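Local coordinates for protein uncharacterized metal-dependent hydrolase (Pyrococcus horikoshii, PDB 3IGH) that is of unknown function but belongs to the amidohydrolase family and probably hydrolyses carbon-nitrogen bonds other than peptide bonds, at residues E90-L95 against N123-P128; P128-R133 against E170-V175; N230-V235 against S454-L459; S66-D71 against E195-L200. All coordinates share one frame; numbering follows the deposited sequence.

Overall arrangement
Contacts 1 and 2 are neighbours, with centres 16 Å apart. They share Pro-128, and Leu-95 packs on Ile-131 of strand 129-133 in the six-stranded mixed sheet. That sheet lies in the long insertion between barrel strands 58-68 and 202-210, so contacts 1 and 2 are nested within the chain loop that contact 4 closes. Contacts 3 and 4 belong to the TIM-type barrel itself, centres 13 Å apart, with Val-231 touching Leu-70. Contact 4 sits near the probable active site, contact 3 at the starts of barrel strands. Contacts 1 and 3 lie on opposite sides of the chain's centre, 41 Å between centres, while contact 2 comes within about 9 Å (nearest atoms) of contact 4.

Contact 1. Residues E90-L95 against N123-P128; sequences ELIQRL and NAIDKP. With SO4 (sulfate ion), chain M.
Ile-125 is the side chain that fills the groove between Ile-92 and Leu-95, one helical turn apart on helix 88-96. From its CB, the CG1 branch leaves anti to the carbonyl carbon (chi1 -58°) and comes within 4.3 Å of Leu-95 CB. Its tip, CD1, does most of the touching: it lies 3.8 Å from Leu-95 CB and 4.0 Å from Leu-95 CD1, the two side chains crossing at about a right angle. On the Ile-92 side, the same CD1 meets Ile-92 CD1 at 4.0 Å. Helix 88-96 is the crossover of a beta-alpha-beta unit joining parallel strands 80-81 and 103-108, and Leu-95 also reaches Val-129 and Ile-131 of strand 129-133. At the exposed end, Ala-124 CB is 4.5 Å from Ile-92 CG2. In the Glu-90 conformer given, one of two modelled, Arg-94 grips the carboxylate side-on, NE to OE2 and NH2 to OE1, from above its plane. Lys-127, extended beyond CG, makes a weak bond from NZ to O3 of a sulfate at 3.0 Å.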
loop_
_atom_site.group_PDB
_atom_site.type_symbol
_atom_site.label_atom_id
_atom_site.label_comp_id
_atom_site.label_asym_id
_atom_site.label_seq_id
_atom_site.Cartn_x
_atom_site.Cartn_y
_atom_site.Cartn_z
ATOM N N GLU A 90 -35.477 31.262 13.110
ATOM C CA GLU A 90 -35.548 29.946 12.477
ATOM C C GLU A 90 -34.142 29.350 12.320
ATOM O O GLU A 90 -33.927 28.164 12.581
ATOM C CB GLU A 90 -36.239 30.056 11.113
ATOM C CG GLU A 90 -37.404 29.085 10.890
ATOM C CD GLU A 90 -36.981 27.735 10.332
ATOM O OE1 GLU A 90 -37.507 27.337 9.271
ATOM O OE2 GLU A 90 -36.135 27.059 10.949
ATOM N N LEU A 91 -33.199 30.192 11.902
ATOM C CA LEU A 91 -31.799 29.813 11.721
ATOM C C LEU A 91 -31.169 29.299 13.023
ATOM O O LEU A 91 -30.534 28.242 13.024
ATOM C CB LEU A 91 -31.017 30.995 11.127
ATOM C CG LEU A 91 -29.525 30.910 10.792
ATOM C CD1 LEU A 91 -29.243 31.596 9.468
ATOM C CD2 LEU A 91 -28.673 31.536 11.902
ATOM N N ILE A 92 -31.377 30.027 14.126
ATOM C CA ILE A 92 -30.840 29.635 15.439
ATOM C C ILE A 92 -31.486 28.334 15.923
ATOM O O ILE A 92 -30.814 27.468 16.488
ATOM C CB ILE A 92 -31.000 30.774 16.512
ATOM C CG1 ILE A 92 -30.298 32.067 16.069
ATOM C CG2 ILE A 92 -30.505 30.334 17.900
ATOM C CD1 ILE A 92 -28.781 31.987 15.960
ATOM N N GLN A 93 -32.784 28.195 15.674
ATOM C CA GLN A 93 -33.525 26.997 16.043
ATOM C C GLN A 93 -32.946 25.748 15.362
ATOM O O GLN A 93 -32.767 24.711 16.014
ATOM C CB GLN A 93 -35.009 27.176 15.709
ATOM C CG GLN A 93 -35.946 26.223 16.446
ATOM C CD GLN A 93 -37.417 26.424 16.084
ATOM O OE1 GLN A 93 -38.308 25.922 16.775
ATOM N NE2 GLN A 93 -37.677 27.156 15.001
ATOM N N ARG A 94 -32.624 25.869 14.070
ATOM C CA ARG A 94 -32.007 24.779 13.299
ATOM C C ARG A 94 -30.617 24.422 13.820
ATOM O O ARG A 94 -30.288 23.239 13.981
ATOM C CB ARG A 94 -31.929 25.137 11.810
ATOM C CG ARG A 94 -33.280 25.206 11.112
ATOM C CD ARG A 94 -33.129 25.438 9.616
ATOM N NE ARG A 94 -34.403 25.787 8.997
ATOM C CZ ARG A 94 -34.652 25.745 7.691
ATOM N NH1 ARG A 94 -33.717 25.350 6.833
ATOM N NH2 ARG A 94 -35.851 26.090 7.244
ATOM N N LEU A 95 -29.814 25.443 14.095
ATOM C CA LEU A 95 -28.457 25.230 14.598
ATOM C C LEU A 95 -28.420 24.598 15.994
ATOM O O LEU A 95 -27.514 23.818 16.299
ATOM C CB LEU A 95 -27.653 26.529 14.557
ATOM C CG LEU A 95 -27.348 27.039 13.149
ATOM C CD1 LEU A 95 -26.813 28.442 13.214
ATOM C CD2 LEU A 95 -26.372 26.102 12.398
ATOM N N ASN A 123 -23.759 33.546 19.041
ATOM C CA ASN A 123 -23.276 33.318 20.412
ATOM C C ASN A 123 -24.308 32.625 21.310
ATOM O O ASN A 123 -23.952 32.048 22.340
ATOM C CB ASN A 123 -22.772 34.621 21.049
ATOM C CG ASN A 123 -21.395 35.030 20.544
ATOM O OD1 ASN A 123 -20.610 34.197 20.079
ATOM N ND2 ASN A 123 -21.094 36.318 20.637
ATOM N N ALA A 124 -25.575 32.653 20.889
ATOM C CA ALA A 124 -26.671 31.958 21.580
ATOM C C ALA A 124 -26.543 30.431 21.562
ATOM O O ALA A 124 -27.171 29.740 22.363
ATOM C CB ALA A 124 -28.017 32.383 21.005
ATOM N N ILE A 125 -25.741 29.907 20.639
ATOM C CA ILE A 125 -25.435 28.480 20.611
ATOM C C ILE A 125 -24.133 28.262 21.380
ATOM O O ILE A 125 -23.119 28.898 21.081
ATOM C CB ILE A 125 -25.314 27.956 19.163
ATOM C CG1 ILE A 125 -26.613 28.222 18.396
ATOM C CG2 ILE A 125 -25.007 26.460 19.153
ATOM C CD1 ILE A 125 -26.415 29.006 17.124
ATOM N N ASP A 126 -24.169 27.358 22.361
ATOM C CA ASP A 126 -23.058 27.160 23.301
ATOM C C ASP A 126 -21.950 26.242 22.750
ATOM O O ASP A 126 -21.316 25.480 23.489
ATOM C CB ASP A 126 -23.601 26.642 24.645
ATOM C CG ASP A 126 -22.626 26.853 25.805
ATOM O OD1 ASP A 126 -21.988 27.929 25.881
ATOM O OD2 ASP A 126 -22.501 25.929 26.638
ATOM N N LYS A 127 -21.726 26.327 21.440
ATOM C CA LYS A 127 -20.752 25.502 20.723
ATOM C C LYS A 127 -20.104 26.375 19.652
ATOM O O LYS A 127 -20.683 27.401 19.266
ATOM C CB LYS A 127 -21.447 24.300 20.071
ATOM C CG LYS A 127 -21.874 23.201 21.036
ATOM C CD LYS A 127 -22.567 22.062 20.313
ATOM C CE LYS A 127 -22.879 20.912 21.259
ATOM N NZ LYS A 127 -23.439 19.738 20.529
ATOM N N PRO A 128 -18.897 25.997 19.177
ATOM C CA PRO A 128 -18.376 26.705 18.002
ATOM C C PRO A 128 -19.331 26.490 16.825
ATOM O O PRO A 128 -19.791 25.364 16.595
ATOM C CB PRO A 128 -17.025 26.021 17.743
ATOM C CG PRO A 128 -16.671 25.375 19.048
ATOM C CD PRO A 128 -17.963 24.957 19.647
HETATM S S SO4 M . -23.589 16.353 20.925
HETATM O O1 SO4 M . -23.915 16.329 22.348
HETATM O O2 SO4 M . -24.609 17.108 20.207
HETATM O O3 SO4 M . -22.289 16.989 20.738
HETATM O O4 SO4 M . -23.543 14.988 20.406
#

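Contact 2. Residues P128-R133 against E170-V175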
loop_
_atom_site.group_PDB
_atom_site.type_symbol
_atom_site.label_atom_id
_atom_site.label_comp_id
_atom_site.label_asym_id
_atom_site.label_seq_id
_atom_site.Cartn_x
_atom_site.Cartn_y
_atom_site.Cartn_z
ATOM N N PRO A 128 -18.897 25.997 19.177
ATOM C CA PRO A 128 -18.376 26.705 18.002
ATOM C C PRO A 128 -19.331 26.490 16.825
ATOM O O PRO A 128 -19.791 25.364 16.595
ATOM C CB PRO A 128 -17.025 26.021 17.743
ATOM C CG PRO A 128 -16.671 25.375 19.048
ATOM C CD PRO A 128 -17.963 24.957 19.647
ATOM N N VAL A 129 -19.666 27.586 16.149
ATOM C CA VAL A 129 -20.612 27.593 15.027
ATOM C C VAL A 129 -19.935 28.257 13.842
ATOM O O VAL A 129 -19.364 29.334 13.977
ATOM C CB VAL A 129 -21.927 28.367 15.380
ATOM C CG1 VAL A 129 -22.809 28.581 14.140
ATOM C CG2 VAL A 129 -22.712 27.621 16.424
ATOM N N PHE A 130 -19.994 27.600 12.686
ATOM C CA PHE A 130 -19.456 28.138 11.446
ATOM C C PHE A 130 -20.501 27.876 10.356
ATOM O O PHE A 130 -20.822 26.719 10.072
ATOM C CB PHE A 130 -18.133 27.437 11.118
ATOM C CG PHE A 130 -17.413 28.009 9.926
ATOM C CD1 PHE A 130 -16.522 29.059 10.083
ATOM C CD2 PHE A 130 -17.611 27.482 8.647
ATOM C CE1 PHE A 130 -15.842 29.590 9.000
ATOM C CE2 PHE A 130 -16.935 28.012 7.553
ATOM C CZ PHE A 130 -16.043 29.062 7.730
ATOM N N ILE A 131 -21.061 28.935 9.774
ATOM C CA ILE A 131 -22.169 28.756 8.812
ATOM C C ILE A 131 -21.912 29.379 7.446
ATOM O O ILE A 131 -21.736 30.593 7.312
ATOM C CB ILE A 131 -23.565 29.174 9.382
ATOM C CG1 ILE A 131 -23.585 30.639 9.855
ATOM C CG2 ILE A 131 -23.983 28.242 10.511
ATOM C CD1 ILE A 131 -25.000 31.195 10.076
ATOM N N TYR A 132 -21.897 28.523 6.425
ATOM C CA TYR A 132 -21.698 28.970 5.056
ATOM C C TYR A 132 -22.970 29.587 4.504
ATOM O O TYR A 132 -24.054 29.036 4.676
ATOM C CB TYR A 132 -21.343 27.790 4.165
ATOM C CG TYR A 132 -19.936 27.286 4.306
ATOM C CD1 TYR A 132 -18.870 27.950 3.686
ATOM C CD2 TYR A 132 -19.666 26.120 5.024
ATOM C CE1 TYR A 132 -17.564 27.468 3.795
ATOM C CE2 TYR A 132 -18.363 25.632 5.141
ATOM C CZ TYR A 132 -17.323 26.307 4.522
ATOM O OH TYR A 132 -16.042 25.824 4.640
ATOM N N ARG A 133 -22.818 30.724 3.833
ATOM C CA ARG A 133 -23.875 31.271 2.987
ATOM C C ARG A 133 -24.065 30.345 1.794
ATOM O O ARG A 133 -23.138 29.634 1.398
ATOM C CB ARG A 133 -23.487 32.660 2.470
ATOM C CG ARG A 133 -24.642 33.429 1.795
ATOM C CD ARG A 133 -24.204 34.748 1.175
ATOM N NE ARG A 133 -25.316 35.330 0.424
ATOM C CZ ARG A 133 -25.555 35.118 -0.870
ATOM N NH1 ARG A 133 -24.749 34.352 -1.596
ATOM N NH2 ARG A 133 -26.604 35.686 -1.447
ATOM N N GLU A 170 -10.808 31.394 2.560
ATOM C CA GLU A 170 -9.784 30.459 2.107
ATOM C C GLU A 170 -8.907 30.040 3.293
ATOM O O GLU A 170 -8.567 28.866 3.441
ATOM C CB GLU A 170 -8.946 31.121 1.008
ATOM C CG GLU A 170 -7.836 30.265 0.397
ATOM C CD GLU A 170 -6.918 31.067 -0.522
ATOM O OE1 GLU A 170 -7.365 32.093 -1.082
ATOM O OE2 GLU A 170 -5.745 30.667 -0.684
ATOM N N GLU A 171 -8.555 31.011 4.138
ATOM C CA GLU A 171 -7.765 30.736 5.339
ATOM C C GLU A 171 -8.570 29.889 6.323
ATOM O O GLU A 171 -8.065 28.896 6.841
ATOM C CB GLU A 171 -7.288 32.029 6.017
ATOM C CG GLU A 171 -6.375 31.795 7.224
ATOM C CD GLU A 171 -6.115 33.051 8.049
ATOM O OE1 GLU A 171 -7.013 33.915 8.153
ATOM O OE2 GLU A 171 -5.006 33.163 8.611
ATOM N N ALA A 172 -9.824 30.272 6.557
ATOM C CA ALA A 172 -10.693 29.550 7.479
ATOM C C ALA A 172 -10.877 28.088 7.075
ATOM O O ALA A 172 -10.849 27.207 7.937
ATOM C CB ALA A 172 -12.051 30.242 7.598
ATOM N N ARG A 173 -10.985 27.838 5.794
ATOM C CA ARG A 173 -11.178 26.503 5.314
ATOM C C ARG A 173 -9.940 25.671 5.512
ATOM O O ARG A 173 -10.027 24.546 5.894
ATOM C CB ARG A 173 -11.470 26.550 3.852
ATOM C CG ARG A 173 -12.863 26.773 3.535
ATOM C CD ARG A 173 -13.168 25.977 2.324
ATOM N NE ARG A 173 -14.011 26.734 1.440
ATOM C CZ ARG A 173 -15.135 26.267 0.933
ATOM N NH1 ARG A 173 -15.866 27.033 0.150
ATOM N NH2 ARG A 173 -15.514 25.033 1.209
ATOM N N LYS A 174 -8.797 26.258 5.217
ATOM C CA LYS A 174 -7.498 25.615 5.427
ATOM C C LYS A 174 -7.298 25.247 6.900
ATOM O O LYS A 174 -6.882 24.131 7.216
ATOM C CB LYS A 174 -6.373 26.539 4.943
ATOM C CG LYS A 174 -5.002 25.878 4.826
ATOM C CD LYS A 174 -3.979 26.857 4.249
ATOM C CE LYS A 174 -2.732 26.152 3.713
ATOM N NZ LYS A 174 -1.741 25.832 4.782
ATOM N N VAL A 175 -7.632 26.182 7.791
ATOM C CA VAL A 175 -7.500 25.983 9.237
ATOM C C VAL A 175 -8.448 24.895 9.762
ATOM O O VAL A 175 -8.052 24.044 10.570
ATOM C CB VAL A 175 -7.705 27.331 9.993
ATOM C CG1 VAL A 175 -7.861 27.115 11.484
ATOM C CG2 VAL A 175 -6.530 28.269 9.727
#
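Strand 129-133 runs past helix 166-180 with no closer CA pair than Phe-130 and Ala-172, 9.7 Å apart, so only side chains bridge the gap. Phe-130 and Tyr-132 both point toward the helix. Phe-130 CG lies opposite the backbone N (chi1 -174°) and Tyr-132 CG opposite the carbonyl carbon (chi1 -76°), which brings the rings edge on face, with Phe-130 CE2 3.5 Å above the Tyr-132 ring plane near the rim. Ala-172 CB meets the Phe-130 ring obliquely, 4.1 Å from CE1. Arg-173 was modelled in two conformers, so its pose is doubtful; in the one given, Tyr-132 CE1 lies 3.9 Å above the guanidinium centre, the planes being 39° apart. A serine in place of Tyr-132 would probably leave Phe-130 without the ring face its edge rests on and take away the ring lying over the Arg-173 guanidinium. Ile-131 packs on helix 88-96, so helices flank both faces of this mixed sheet, a layered alpha/beta arrangement.

Contact 3. Residues N230-V235 against S454-L459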
loop_
_atom_site.group_PDB
_atom_site.type_symbol
_atom_site.label_atom_id
_atom_site.label_comp_id
_atom_site.label_asym_id
_atom_site.label_seq_id
_atom_site.Cartn_x
_atom_site.Cartn_y
_atom_site.Cartn_z
ATOM N N ASN A 230 -14.122 0.963 -3.088
ATOM C CA ASN A 230 -12.805 1.201 -3.668
ATOM C C ASN A 230 -12.521 2.696 -3.742
ATOM O O ASN A 230 -13.348 3.473 -4.217
ATOM C CB ASN A 230 -12.691 0.550 -5.051
ATOM C CG ASN A 230 -13.029 -0.930 -5.022
ATOM O OD1 ASN A 230 -12.450 -1.695 -4.244
ATOM N ND2 ASN A 230 -13.977 -1.341 -5.862
ATOM N N VAL A 231 -11.366 3.100 -3.224
ATOM C CA VAL A 231 -11.001 4.508 -3.169
ATOM C C VAL A 231 -9.681 4.723 -3.905
ATOM O O VAL A 231 -8.646 4.193 -3.502
ATOM C CB VAL A 231 -10.882 5.007 -1.708
ATOM C CG1 VAL A 231 -10.443 6.483 -1.666
ATOM C CG2 VAL A 231 -12.202 4.812 -0.950
ATOM N N PHE A 232 -9.725 5.513 -4.973
ATOM C CA PHE A 232 -8.520 5.913 -5.688
ATOM C C PHE A 232 -8.167 7.341 -5.245
ATOM O O PHE A 232 -8.794 8.318 -5.675
ATOM C CB PHE A 232 -8.725 5.768 -7.210
ATOM C CG PHE A 232 -8.870 4.331 -7.652
ATOM C CD1 PHE A 232 -7.774 3.637 -8.169
ATOM C CD2 PHE A 232 -10.084 3.645 -7.487
ATOM C CE1 PHE A 232 -7.883 2.293 -8.534
ATOM C CE2 PHE A 232 -10.211 2.299 -7.856
ATOM C CZ PHE A 232 -9.102 1.622 -8.377
ATOM N N ALA A 233 -7.174 7.444 -4.365
ATOM C CA ALA A 233 -6.820 8.713 -3.722
ATOM C C ALA A 233 -5.946 9.591 -4.603
ATOM O O ALA A 233 -4.853 9.200 -5.002
ATOM C CB ALA A 233 -6.135 8.469 -2.382
ATOM N N TYR A 234 -6.445 10.784 -4.902
ATOM C CA TYR A 234 -5.643 11.801 -5.574
ATOM C C TYR A 234 -5.308 12.867 -4.553
ATOM O O TYR A 234 -6.173 13.638 -4.125
ATOM C CB TYR A 234 -6.386 12.382 -6.782
ATOM C CG TYR A 234 -6.400 11.463 -7.990
ATOM C CD1 TYR A 234 -7.208 10.322 -8.020
ATOM C CD2 TYR A 234 -5.626 11.756 -9.123
ATOM C CE1 TYR A 234 -7.225 9.476 -9.135
ATOM C CE2 TYR A 234 -5.643 10.912 -10.255
ATOM C CZ TYR A 234 -6.448 9.778 -10.242
ATOM O OH TYR A 234 -6.490 8.945 -11.334
ATOM N N VAL A 235 -4.042 12.887 -4.153
ATOM C CA VAL A 235 -3.582 13.727 -3.064
ATOM C C VAL A 235 -3.303 15.180 -3.483
ATOM O O VAL A 235 -3.153 15.496 -4.662
ATOM C CB VAL A 235 -2.326 13.110 -2.390
ATOM C CG1 VAL A 235 -2.583 11.647 -1.971
ATOM C CG2 VAL A 235 -1.107 13.178 -3.312
ATOM N N SER A 454 -7.793 -0.856 -13.802
ATOM C CA SER A 454 -7.852 -1.743 -14.972
ATOM C C SER A 454 -8.734 -2.977 -14.762
ATOM O O SER A 454 -9.165 -3.607 -15.729
ATOM C CB SER A 454 -6.445 -2.159 -15.416
ATOM O OG SER A 454 -5.806 -2.905 -14.396
ATOM N N ASP A 455 -9.020 -3.308 -13.505
ATOM C CA ASP A 455 -9.866 -4.466 -13.204
ATOM C C ASP A 455 -11.249 -4.093 -12.656
ATOM O O ASP A 455 -11.886 -4.888 -11.979
ATOM C CB ASP A 455 -9.139 -5.438 -12.266
ATOM C CG ASP A 455 -8.718 -4.791 -10.952
ATOM O OD1 ASP A 455 -8.914 -3.566 -10.782
ATOM O OD2 ASP A 455 -8.186 -5.509 -10.082
ATOM N N ILE A 456 -11.704 -2.874 -12.928
ATOM C CA ILE A 456 -13.041 -2.458 -12.503
ATOM C C ILE A 456 -13.826 -1.970 -13.719
ATOM O O ILE A 456 -13.238 -1.451 -14.670
ATOM C CB ILE A 456 -12.981 -1.367 -11.381
ATOM C CG1 ILE A 456 -12.177 -1.871 -10.171
ATOM C CG2 ILE A 456 -14.394 -0.903 -10.970
ATOM C CD1 ILE A 456 -12.038 -0.886 -9.005
ATOM N N GLY A 457 -15.143 -2.162 -13.705
ATOM C CA GLY A 457 -16.010 -1.487 -14.669
ATOM C C GLY A 457 -16.804 -2.412 -15.571
ATOM O O GLY A 457 -17.799 -1.991 -16.170
ATOM N N LYS A 458 -16.348 -3.661 -15.676
ATOM C CA LYS A 458 -17.058 -4.701 -16.426
ATOM C C LYS A 458 -17.271 -5.923 -15.532
ATOM O O LYS A 458 -16.639 -6.046 -14.485
ATOM C CB LYS A 458 -16.277 -5.098 -17.680
ATOM C CG LYS A 458 -16.252 -4.046 -18.784
ATOM C CD LYS A 458 -15.581 -4.597 -20.039
ATOM C CE LYS A 458 -15.278 -3.501 -21.052
ATOM N NZ LYS A 458 -16.498 -2.937 -21.695
ATOM N N LEU A 459 -18.170 -6.822 -15.924
ATOM C CA LEU A 459 -18.349 -8.052 -15.137
ATOM C C LEU A 459 -17.910 -9.263 -15.959
ATOM O O LEU A 459 -18.531 -10.325 -15.938
ATOM C CB LEU A 459 -19.775 -8.180 -14.569
ATOM C CG LEU A 459 -20.217 -7.158 -13.510
ATOM C CD1 LEU A 459 -21.730 -7.215 -13.287
ATOM C CD2 LEU A 459 -19.462 -7.310 -12.165
#
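Ile-456 carries this contact through a single methyl. With CG1 anti to the carbonyl carbon (chi1 -57°) and chi2 fully extended, its CD1 projects from the loop after helix 436-450 to the start of strand 230-235. There it lies near the plane of the Phe-232 ring, at the edge, 3.8 Å from CE2 and 3.9 Å from CZ. Asn-230, like Phe-232, points against the incoming Ile-456 chain, its ND2 3.7 Å from Ile-456 CD1. That amide is not left seeking a partner in the apolar patch: ND2 bonds Ser-204 and Glu-466, and OD1 accepts from Arg-255, which fixes the rotation of the group. Strand 230-235 runs parallel between strands 202-210 and 256-264 of the TIM-type barrel; the Ile-456 side chain also touches Phe-64 and Ser-204, and so packs against strands 58-68, 202-210 and 230-235. Away from this point the contact is loose. Asp-455 OD1 is 5.7 Å from Phe-232 CZ, and in exposed Ser-454 the OG is 8.1 Å from Phe-232 CE1. Gly-457 lets the chain turn at phi 120°, a conformation in which a CB would press on the carbonyl O of Ile-456.

Contact 4. Residues S66-D71 against E195-L200; sequences SHLHLD and EHLLDL. With SO4 (sulfate ion), chain B; SO4 (sulfate ion), chain J.
Leu-68 takes the crowded position, its CG between backbone N and carbonyl carbon (chi1 49°), while Leu-197 has CG anti to its carbonyl carbon; this brings the two side chains tip to tip, CD2 to CD2 at 3.9 Å. Leu-68 ends the first strand of the TIM-type barrel and sits inside the His-X-His motif that usually ligates metal in amidohydrolases. The Leu-68 side chain packs on helix 183-199, and Leu-70 CD1 also abuts Leu-197 CD1, at a separation too short to be taken literally. The two histidines turn the other way, each presenting its edge to one sulfate oxygen. His-67 NE2 donates to O1 at 3.0 Å and 155°, whereas the bond from His-69 NE2 to O1 is weak and bent, at 126°. His-314, Lys-262 and His-339 complete this anion's shell. With an alanine at His-67, O1 would be likely to lose its straighter histidine bond and Glu-338 its ND1 partner. On helix 183-199, His-196 NE2 donates to O4 of a second sulfate at 3.0 Å.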
loop_
_atom_site.group_PDB
_atom_site.type_symbol
_atom_site.label_atom_id
_atom_site.label_comp_id
_atom_site.label_asym_id
_atom_site.label_seq_id
_atom_site.Cartn_x
_atom_site.Cartn_y
_atom_site.Cartn_z
ATOM N N SER A 66 -15.981 9.008 -10.745
ATOM C CA SER A 66 -14.559 9.268 -11.005
ATOM C C SER A 66 -14.012 10.578 -10.427
ATOM O O SER A 66 -12.845 10.911 -10.660
ATOM C CB SER A 66 -14.267 9.170 -12.510
ATOM O OG SER A 66 -14.975 10.158 -13.229
ATOM N N HIS A 67 -14.818 11.305 -9.650
ATOM C CA HIS A 67 -14.366 12.584 -9.065
ATOM C C HIS A 67 -15.323 13.055 -7.985
ATOM O O HIS A 67 -16.366 13.630 -8.287
ATOM C CB HIS A 67 -14.233 13.654 -10.169
ATOM C CG HIS A 67 -13.704 14.978 -9.704
ATOM N ND1 HIS A 67 -12.611 15.578 -10.292
ATOM C CD2 HIS A 67 -14.132 15.836 -8.749
ATOM C CE1 HIS A 67 -12.385 16.744 -9.713
ATOM N NE2 HIS A 67 -13.288 16.922 -8.767
ATOM N N LEU A 68 -14.962 12.831 -6.726
ATOM C CA LEU A 68 -15.712 13.413 -5.623
ATOM C C LEU A 68 -14.820 13.680 -4.415
ATOM O O LEU A 68 -13.638 13.324 -4.407
ATOM C CB LEU A 68 -16.940 12.549 -5.255
ATOM C CG LEU A 68 -16.821 11.040 -5.034
ATOM C CD1 LEU A 68 -15.902 10.678 -3.852
ATOM C CD2 LEU A 68 -18.208 10.486 -4.800
ATOM N N HIS A 69 -15.407 14.289 -3.393
ATOM C CA HIS A 69 -14.708 14.629 -2.171
ATOM C C HIS A 69 -15.383 13.884 -1.038
ATOM O O HIS A 69 -16.404 14.325 -0.515
ATOM C CB HIS A 69 -14.789 16.132 -1.922
ATOM C CG HIS A 69 -14.295 16.963 -3.063
ATOM N ND1 HIS A 69 -12.977 17.344 -3.190
ATOM C CD2 HIS A 69 -14.946 17.498 -4.122
ATOM C CE1 HIS A 69 -12.835 18.071 -4.286
ATOM N NE2 HIS A 69 -14.014 18.175 -4.873
ATOM N N LEU A 70 -14.801 12.747 -0.672
ATOM C CA LEU A 70 -15.366 11.832 0.305
ATOM C C LEU A 70 -15.494 12.498 1.673
ATOM O O LEU A 70 -16.522 12.371 2.331
ATOM C CB LEU A 70 -14.474 10.585 0.372
ATOM C CG LEU A 70 -14.977 9.148 0.415
ATOM C CD1 LEU A 70 -16.160 8.897 -0.498
ATOM C CD2 LEU A 70 -13.839 8.199 0.047
ATOM N N ASP A 71 -14.465 13.236 2.082
ATOM C CA ASP A 71 -14.491 13.918 3.377
ATOM C C ASP A 71 -15.545 15.040 3.419
ATOM O O ASP A 71 -16.296 15.160 4.392
ATOM C CB ASP A 71 -13.100 14.443 3.760
ATOM C CG ASP A 71 -12.465 15.332 2.682
ATOM O OD1 ASP A 71 -12.943 15.399 1.519
ATOM O OD2 ASP A 71 -11.457 15.975 3.009
ATOM N N GLU A 195 -20.954 4.952 3.232
ATOM C CA GLU A 195 -22.217 4.235 3.444
ATOM C C GLU A 195 -23.344 4.854 2.615
ATOM O O GLU A 195 -24.187 4.135 2.088
ATOM C CB GLU A 195 -22.573 4.097 4.937
ATOM C CG GLU A 195 -22.952 5.364 5.690
ATOM C CD GLU A 195 -23.023 5.171 7.209
ATOM O OE1 GLU A 195 -23.777 5.923 7.872
ATOM O OE2 GLU A 195 -22.322 4.276 7.736
ATOM N N HIS A 196 -23.311 6.182 2.474
ATOM C CA HIS A 196 -24.218 6.925 1.600
ATOM C C HIS A 196 -24.035 6.509 0.142
ATOM O O HIS A 196 -25.016 6.236 -0.567
ATOM C CB HIS A 196 -23.966 8.427 1.780
ATOM C CG HIS A 196 -24.870 9.308 0.971
ATOM N ND1 HIS A 196 -26.165 9.594 1.349
ATOM C CD2 HIS A 196 -24.653 9.994 -0.176
ATOM C CE1 HIS A 196 -26.712 10.405 0.461
ATOM N NE2 HIS A 196 -25.815 10.666 -0.474
ATOM N N LEU A 197 -22.778 6.428 -0.301
ATOM C CA LEU A 197 -22.470 6.035 -1.678
ATOM C C LEU A 197 -22.824 4.585 -1.955
ATOM O O LEU A 197 -23.401 4.275 -2.997
ATOM C CB LEU A 197 -20.984 6.292 -2.006
ATOM C CG LEU A 197 -20.659 7.787 -2.051
ATOM C CD1 LEU A 197 -19.164 8.015 -1.913
ATOM C CD2 LEU A 197 -21.208 8.451 -3.321
ATOM N N LEU A 198 -22.494 3.707 -1.010
ATOM C CA LEU A 198 -22.779 2.278 -1.142
ATOM C C LEU A 198 -24.289 2.036 -1.270
ATOM O O LEU A 198 -24.727 1.243 -2.110
ATOM C CB LEU A 198 -22.200 1.513 0.054
ATOM C CG LEU A 198 -21.949 0.006 -0.015
ATOM C CD1 LEU A 198 -21.048 -0.359 -1.177
ATOM C CD2 LEU A 198 -21.332 -0.463 1.294
ATOM N N ASP A 199 -25.078 2.763 -0.480
ATOM C CA ASP A 199 -26.546 2.684 -0.565
ATOM C C ASP A 199 -27.093 3.154 -1.908
ATOM O O ASP A 199 -28.184 2.753 -2.311
ATOM C CB ASP A 199 -27.216 3.464 0.574
ATOM C CG ASP A 199 -27.109 2.753 1.920
ATOM O OD1 ASP A 199 -26.702 1.569 1.953
ATOM O OD2 ASP A 199 -27.427 3.386 2.950
ATOM N N LEU A 200 -26.325 4.000 -2.596
ATOM C CA LEU A 200 -26.689 4.501 -3.909
ATOM C C LEU A 200 -26.190 3.624 -5.061
ATOM O O LEU A 200 -26.466 3.908 -6.229
ATOM C CB LEU A 200 -26.175 5.938 -4.073
ATOM C CG LEU A 200 -27.008 6.999 -3.352
ATOM C CD1 LEU A 200 -26.248 8.320 -3.259
ATOM C CD2 LEU A 200 -28.351 7.173 -4.064
HETATM S S SO4 B . -12.758 20.496 -8.177
HETATM O O1 SO4 B . -12.646 19.418 -7.215
HETATM O O2 SO4 B . -14.150 20.633 -8.574
HETATM O O3 SO4 B . -12.341 21.742 -7.548
HETATM O O4 SO4 B . -11.942 20.181 -9.356
HETATM S S SO4 J . -26.551 14.245 -1.465
HETATM O O1 SO4 J . -27.243 13.772 -0.272
HETATM O O2 SO4 J . -27.494 14.974 -2.304
HETATM O O3 SO4 J . -25.455 15.132 -1.085
HETATM O O4 SO4 J . -26.031 13.099 -2.198
#